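Local coordinates for bifunctional protein PutA (Bdellovibrio bacteriovorus, PDB 5UR2), which probably couples flavin-dependent proline dehydrogenase and NAD-dependent L-glutamate gamma-semialdehyde dehydrogenase activities, converting proline to glutamate, at residues Ala882-Lys887 with Leu893-Ser898; Arg917-Leu922 with Leu927-Gly932. All blocks are in the same frame, centred on the assembly; numbering follows the deposited sequence.

Contacts 1 and 2 follow each other along the aldehyde dehydrogenase part of the chain, and each seats a helix against the same mixed sheet: helix 889-896 on strand 880-886, then helix 912-921 on strand 926-929. Their centres lie about 14 Å apart, and the two helices meet at their C-terminal ends. There N897 ND2 lies 3.0 Å from E921 O, a probable hydrogen bond, and A896 CB packs 3.5 Å from L922 CD1. Both contacts lie away from the predicted catalytic residues E746 and C780 and from the modified flavin of the proline dehydrogenase barrel. Contact 2 additionally reaches the second subunit; contact 1 stays within its own chain.

Contact 1 of 2, residues Ala882-Lys887 with Leu893-Ser898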
loop_
_atom_site.group_PDB
_atom_site.type_symbol
_atom_site.label_atom_id
_atom_site.label_comp_id
_atom_site.label_asym_id
_atom_site.label_seq_id
_atom_site.Cartn_x
_atom_site.Cartn_y
_atom_site.Cartn_z
ATOM N N ALA B 882 -1.593 36.309 15.115
ATOM C CA ALA B 882 -0.596 36.695 16.108
ATOM C C ALA B 882 0.782 36.639 15.457
ATOM O O ALA B 882 1.238 35.558 15.060
ATOM C CB ALA B 882 -0.653 35.770 17.331
ATOM N N VAL B 883 1.441 37.793 15.350
ATOM C CA VAL B 883 2.817 37.869 14.852
ATOM C C VAL B 883 3.762 37.710 16.040
ATOM O O VAL B 883 3.671 38.457 17.020
ATOM C CB VAL B 883 3.077 39.193 14.116
ATOM C CG1 VAL B 883 4.525 39.266 13.656
ATOM C CG2 VAL B 883 2.159 39.336 12.929
ATOM N N ILE B 884 4.663 36.730 15.968
ATOM C CA ILE B 884 5.520 36.358 17.095
ATOM C C ILE B 884 6.973 36.544 16.695
ATOM O O ILE B 884 7.391 36.083 15.627
ATOM C CB ILE B 884 5.282 34.903 17.543
ATOM C CG1 ILE B 884 3.802 34.654 17.830
ATOM C CG2 ILE B 884 6.124 34.575 18.769
ATOM C CD1 ILE B 884 3.469 33.182 18.029
ATOM N N ARG B 885 7.754 37.168 17.567
ATOM C CA ARG B 885 9.151 37.420 17.257
ATOM C C ARG B 885 9.997 36.211 17.639
ATOM O O ARG B 885 9.725 35.545 18.641
ATOM C CB ARG B 885 9.636 38.669 17.986
ATOM C CG ARG B 885 10.844 39.312 17.338
ATOM C CD ARG B 885 11.329 40.468 18.181
ATOM N NE ARG B 885 10.479 41.641 18.021
ATOM C CZ ARG B 885 10.746 42.642 17.191
ATOM N NH1 ARG B 885 11.842 42.607 16.445
ATOM N NH2 ARG B 885 9.921 43.676 17.108
ATOM N N ALA B 886 11.011 35.915 16.821
ATOM C CA ALA B 886 11.960 34.848 17.122
ATOM C C ALA B 886 13.375 35.355 16.894
ATOM O O ALA B 886 13.640 36.052 15.910
ATOM C CB ALA B 886 11.705 33.597 16.277
ATOM N N LYS B 887 14.273 35.037 17.833
ATOM C CA LYS B 887 15.668 35.464 17.711
ATOM C C LYS B 887 16.380 34.721 16.586
ATOM O O LYS B 887 17.231 35.297 15.906
ATOM C CB LYS B 887 16.407 35.273 19.041
ATOM N N LEU B 893 11.424 27.438 15.784
ATOM C CA LEU B 893 10.915 26.080 15.811
ATOM C C LEU B 893 10.318 25.745 17.174
ATOM O O LEU B 893 9.229 25.160 17.244
ATOM C CB LEU B 893 12.038 25.117 15.419
ATOM C CG LEU B 893 12.290 25.185 13.904
ATOM C CD1 LEU B 893 13.590 24.500 13.458
ATOM C CD2 LEU B 893 11.126 24.571 13.208
ATOM N N ASP B 894 10.989 26.157 18.262
ATOM C CA ASP B 894 10.474 25.917 19.613
ATOM C C ASP B 894 9.078 26.497 19.773
ATOM O O ASP B 894 8.164 25.827 20.274
ATOM C CB ASP B 894 11.398 26.529 20.671
ATOM C CG ASP B 894 12.715 25.781 20.830
ATOM O OD1 ASP B 894 12.830 24.623 20.367
ATOM O OD2 ASP B 894 13.638 26.365 21.447
ATOM N N ILE B 895 8.901 27.753 19.360
ATOM C CA ILE B 895 7.583 28.372 19.415
ATOM C C ILE B 895 6.608 27.636 18.508
ATOM O O ILE B 895 5.468 27.350 18.900
ATOM C CB ILE B 895 7.675 29.869 19.063
ATOM C CG1 ILE B 895 8.437 30.604 20.166
ATOM C CG2 ILE B 895 6.287 30.463 18.861
ATOM C CD1 ILE B 895 8.766 32.027 19.825
ATOM N N ALA B 896 7.044 27.292 17.291
ATOM C CA ALA B 896 6.122 26.641 16.368
ATOM C C ALA B 896 5.630 25.317 16.931
ATOM O O ALA B 896 4.472 24.948 16.716
ATOM C CB ALA B 896 6.784 26.440 15.002
ATOM N N ASN B 897 6.473 24.616 17.681
ATOM C CA ASN B 897 6.159 23.300 18.217
ATOM C C ASN B 897 5.465 23.336 19.578
ATOM O O ASN B 897 5.173 22.274 20.128
ATOM C CB ASN B 897 7.446 22.476 18.330
ATOM C CG ASN B 897 7.945 21.997 16.988
ATOM O OD1 ASN B 897 7.163 21.742 16.063
ATOM N ND2 ASN B 897 9.257 21.891 16.863
ATOM N N SER B 898 5.168 24.516 20.116
ATOM C CA SER B 898 4.776 24.662 21.507
ATOM C C SER B 898 3.268 24.584 21.743
ATOM O O SER B 898 2.833 24.833 22.867
ATOM C CB SER B 898 5.310 25.998 22.041
ATOM O OG SER B 898 4.618 27.102 21.440
#
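I884 on strand 880-886 meets I895 on helix 889-896, the helix that follows this strand and carries the chain over the sheet toward the parallel strand 901-908. The two side chains overlap side by side, pointing opposite ways. I884 CG2 lies 3.8 Å from I895 CD1, and I884 CD1 lies 4.0 Å from I895 CG2, so both branches of each side chain take part. In I884, CG1 sits beside the backbone N and CG2 anti to it (chi1 -54°), which presents methyls from both branches to the helix. The next residue, R885, contributes its backbone: its O touches I895 CD1 at 3.8 Å. The R885 side chain starts away from the helix and ends in salt bridges to D790 and D864, with a cation-pi contact to Y793. A886 again turns its CB toward the helix, where it and I895 both pack on I787 of strand 783-789. The backbone O of I895 accepts from S898 OG at 2.7 Å and from S898 N at 3.1 Å, and R785 NH1 is a further donor; R785 NH2 bonds to A896 O. The touching side-chain groups are thus aliphatic, with one methyl against a backbone carbonyl, and the contact rests on shape and burial of methyls. Hydrogen bonds from S898 and R785 hold the I895-S898 turn, where the cationic R785 is consistent with a favourable charge interaction with the carbonyls.

Contact 2 of 2, residues Arg917-Leu922 with Leu927-Gly932; sequences RVKEEL and LYVNRG
In the beta-alpha-beta unit of strand 901-908, helix 912-921 and strand 926-929, L927 makes most of the contact between the returning strand and the helix. Helix 917-921 and strand 927-929 run antiparallel, at 179°, with axes 9.5 Å apart. With CG anti to the backbone N (chi1 -163°), L927 reaches across so that CD1 touches V918 O at 3.4 Å, K919 CA at 3.9 Å and L922 CB at 3.9 Å. Its other methyl, CD2, faces V918 CG1 more loosely. V918 O still accepts the helical bond from L922 N, so the methyl lies against a carbonyl that is already engaged. V918 and V929 both turn inward between helix and strand and both also pack on V907 of strand 901-908, which makes them the buried part of the unit. The extended K919 chain runs obliquely over L927 and V929: its CG lies 4.3 Å from L927 CD2 and its CE 4.4 Å from V929 CG2, and its NZ forms a salt bridge with E972 of the second subunit. L927, Y928 and V929 also form a parallel ladder with a strand of that subunit. The helix thus covers one face of the strand with aliphatic groups, Y928 pointing away from it, while the ladder continues the sheet into the second subunit and the K919-E972 salt bridge adds a side-chain tie.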
loop_
_atom_site.group_PDB
_atom_site.type_symbol
_atom_site.label_atom_id
_atom_site.label_comp_id
_atom_site.label_asym_id
_atom_site.label_seq_id
_atom_site.Cartn_x
_atom_site.Cartn_y
_atom_site.Cartn_z
ATOM N N ARG B 917 16.197 21.688 8.335
ATOM C CA ARG B 917 15.881 21.649 9.768
ATOM C C ARG B 917 14.379 21.685 10.006
ATOM O O ARG B 917 13.857 20.938 10.844
ATOM C CB ARG B 917 16.543 22.814 10.514
ATOM C CG ARG B 917 17.990 22.603 10.840
ATOM C CD ARG B 917 18.414 23.562 11.934
ATOM N NE ARG B 917 17.724 23.287 13.201
ATOM C CZ ARG B 917 17.713 24.129 14.229
ATOM N NH1 ARG B 917 18.344 25.292 14.134
ATOM N NH2 ARG B 917 17.081 23.814 15.350
ATOM N N VAL B 918 13.671 22.556 9.283
ATOM C CA VAL B 918 12.227 22.645 9.417
ATOM C C VAL B 918 11.591 21.325 9.006
ATOM O O VAL B 918 10.648 20.844 9.651
ATOM C CB VAL B 918 11.682 23.829 8.587
ATOM C CG1 VAL B 918 10.126 23.842 8.566
ATOM C CG2 VAL B 918 12.204 25.155 9.138
ATOM N N LYS B 919 12.075 20.731 7.911
ATOM C CA LYS B 919 11.543 19.441 7.486
ATOM C C LYS B 919 11.696 18.391 8.576
ATOM O O LYS B 919 10.782 17.600 8.816
ATOM C CB LYS B 919 12.226 18.978 6.206
ATOM C CG LYS B 919 11.700 19.642 4.944
ATOM C CD LYS B 919 12.589 19.220 3.787
ATOM C CE LYS B 919 12.180 19.833 2.475
ATOM N NZ LYS B 919 13.262 19.587 1.471
ATOM N N GLU B 920 12.835 18.377 9.255
ATOM C CA GLU B 920 13.092 17.340 10.245
ATOM C C GLU B 920 12.548 17.671 11.626
ATOM O O GLU B 920 12.445 16.762 12.450
ATOM C CB GLU B 920 14.599 17.056 10.362
ATOM C CG GLU B 920 15.211 16.390 9.131
ATOM N N GLU B 921 12.252 18.941 11.928
ATOM C CA GLU B 921 11.929 19.336 13.299
ATOM C C GLU B 921 10.556 19.969 13.496
ATOM O O GLU B 921 10.089 20.023 14.637
ATOM C CB GLU B 921 12.979 20.319 13.845
ATOM C CG GLU B 921 14.389 19.786 13.873
ATOM C CD GLU B 921 15.398 20.863 14.250
ATOM O OE1 GLU B 921 15.092 21.664 15.164
ATOM O OE2 GLU B 921 16.482 20.932 13.621
ATOM N N LEU B 922 9.912 20.484 12.454
ATOM C CA LEU B 922 8.596 21.081 12.641
ATOM C C LEU B 922 7.570 19.966 12.768
ATOM O O LEU B 922 7.431 19.153 11.849
ATOM C CB LEU B 922 8.247 22.011 11.481
ATOM C CG LEU B 922 6.929 22.766 11.650
ATOM C CD1 LEU B 922 6.946 23.563 12.956
ATOM C CD2 LEU B 922 6.710 23.690 10.455
ATOM N N LEU B 927 3.417 19.919 6.000
ATOM C CA LEU B 927 4.509 20.874 6.058
ATOM C C LEU B 927 4.676 21.509 4.686
ATOM O O LEU B 927 4.711 20.802 3.673
ATOM C CB LEU B 927 5.795 20.170 6.481
ATOM C CG LEU B 927 6.963 20.999 6.977
ATOM C CD1 LEU B 927 7.729 20.196 8.050
ATOM C CD2 LEU B 927 7.851 21.378 5.832
ATOM N N TYR B 928 4.806 22.830 4.648
ATOM C CA TYR B 928 4.950 23.547 3.387
ATOM C C TYR B 928 6.223 24.373 3.387
ATOM O O TYR B 928 6.559 25.013 4.389
ATOM C CB TYR B 928 3.739 24.462 3.113
ATOM C CG TYR B 928 2.463 23.687 2.955
ATOM C CD1 TYR B 928 2.103 23.168 1.719
ATOM C CD2 TYR B 928 1.632 23.438 4.051
ATOM C CE1 TYR B 928 0.954 22.438 1.563
ATOM C CE2 TYR B 928 0.469 22.721 3.901
ATOM C CZ TYR B 928 0.137 22.225 2.651
ATOM O OH TYR B 928 -1.012 21.508 2.482
ATOM N N VAL B 929 6.915 24.382 2.249
ATOM C CA VAL B 929 8.129 25.172 2.067
ATOM C C VAL B 929 7.898 26.150 0.923
ATOM O O VAL B 929 7.580 25.742 -0.205
ATOM C CB VAL B 929 9.357 24.282 1.816
ATOM C CG1 VAL B 929 10.606 25.122 1.602
ATOM C CG2 VAL B 929 9.561 23.350 3.000
ATOM N N ASN B 930 8.008 27.443 1.233
ATOM C CA ASN B 930 7.977 28.519 0.240
ATOM C C ASN B 930 6.645 28.596 -0.505
ATOM O O ASN B 930 6.607 28.992 -1.674
ATOM C CB ASN B 930 9.152 28.405 -0.733
ATOM C CG ASN B 930 10.464 28.869 -0.094
ATOM O OD1 ASN B 930 10.448 29.718 0.801
ATOM N ND2 ASN B 930 11.595 28.341 -0.565
ATOM N N ARG B 931 5.546 28.292 0.192
ATOM C CA ARG B 931 4.198 28.559 -0.305
ATOM C C ARG B 931 3.248 28.635 0.885
ATOM O O ARG B 931 3.631 28.355 2.017
ATOM C CB ARG B 931 3.756 27.492 -1.304
ATOM C CG ARG B 931 3.969 26.054 -0.827
ATOM C CD ARG B 931 2.912 25.146 -1.445
ATOM N NE ARG B 931 1.617 25.378 -0.822
ATOM C CZ ARG B 931 0.458 24.886 -1.250
ATOM N NH1 ARG B 931 0.410 24.124 -2.337
ATOM N NH2 ARG B 931 -0.663 25.177 -0.594
ATOM N N GLY B 932 1.993 29.014 0.618
ATOM C CA GLY B 932 0.976 29.048 1.663
ATOM C C GLY B 932 0.634 27.663 2.225
ATOM O O GLY B 932 0.979 26.623 1.666
#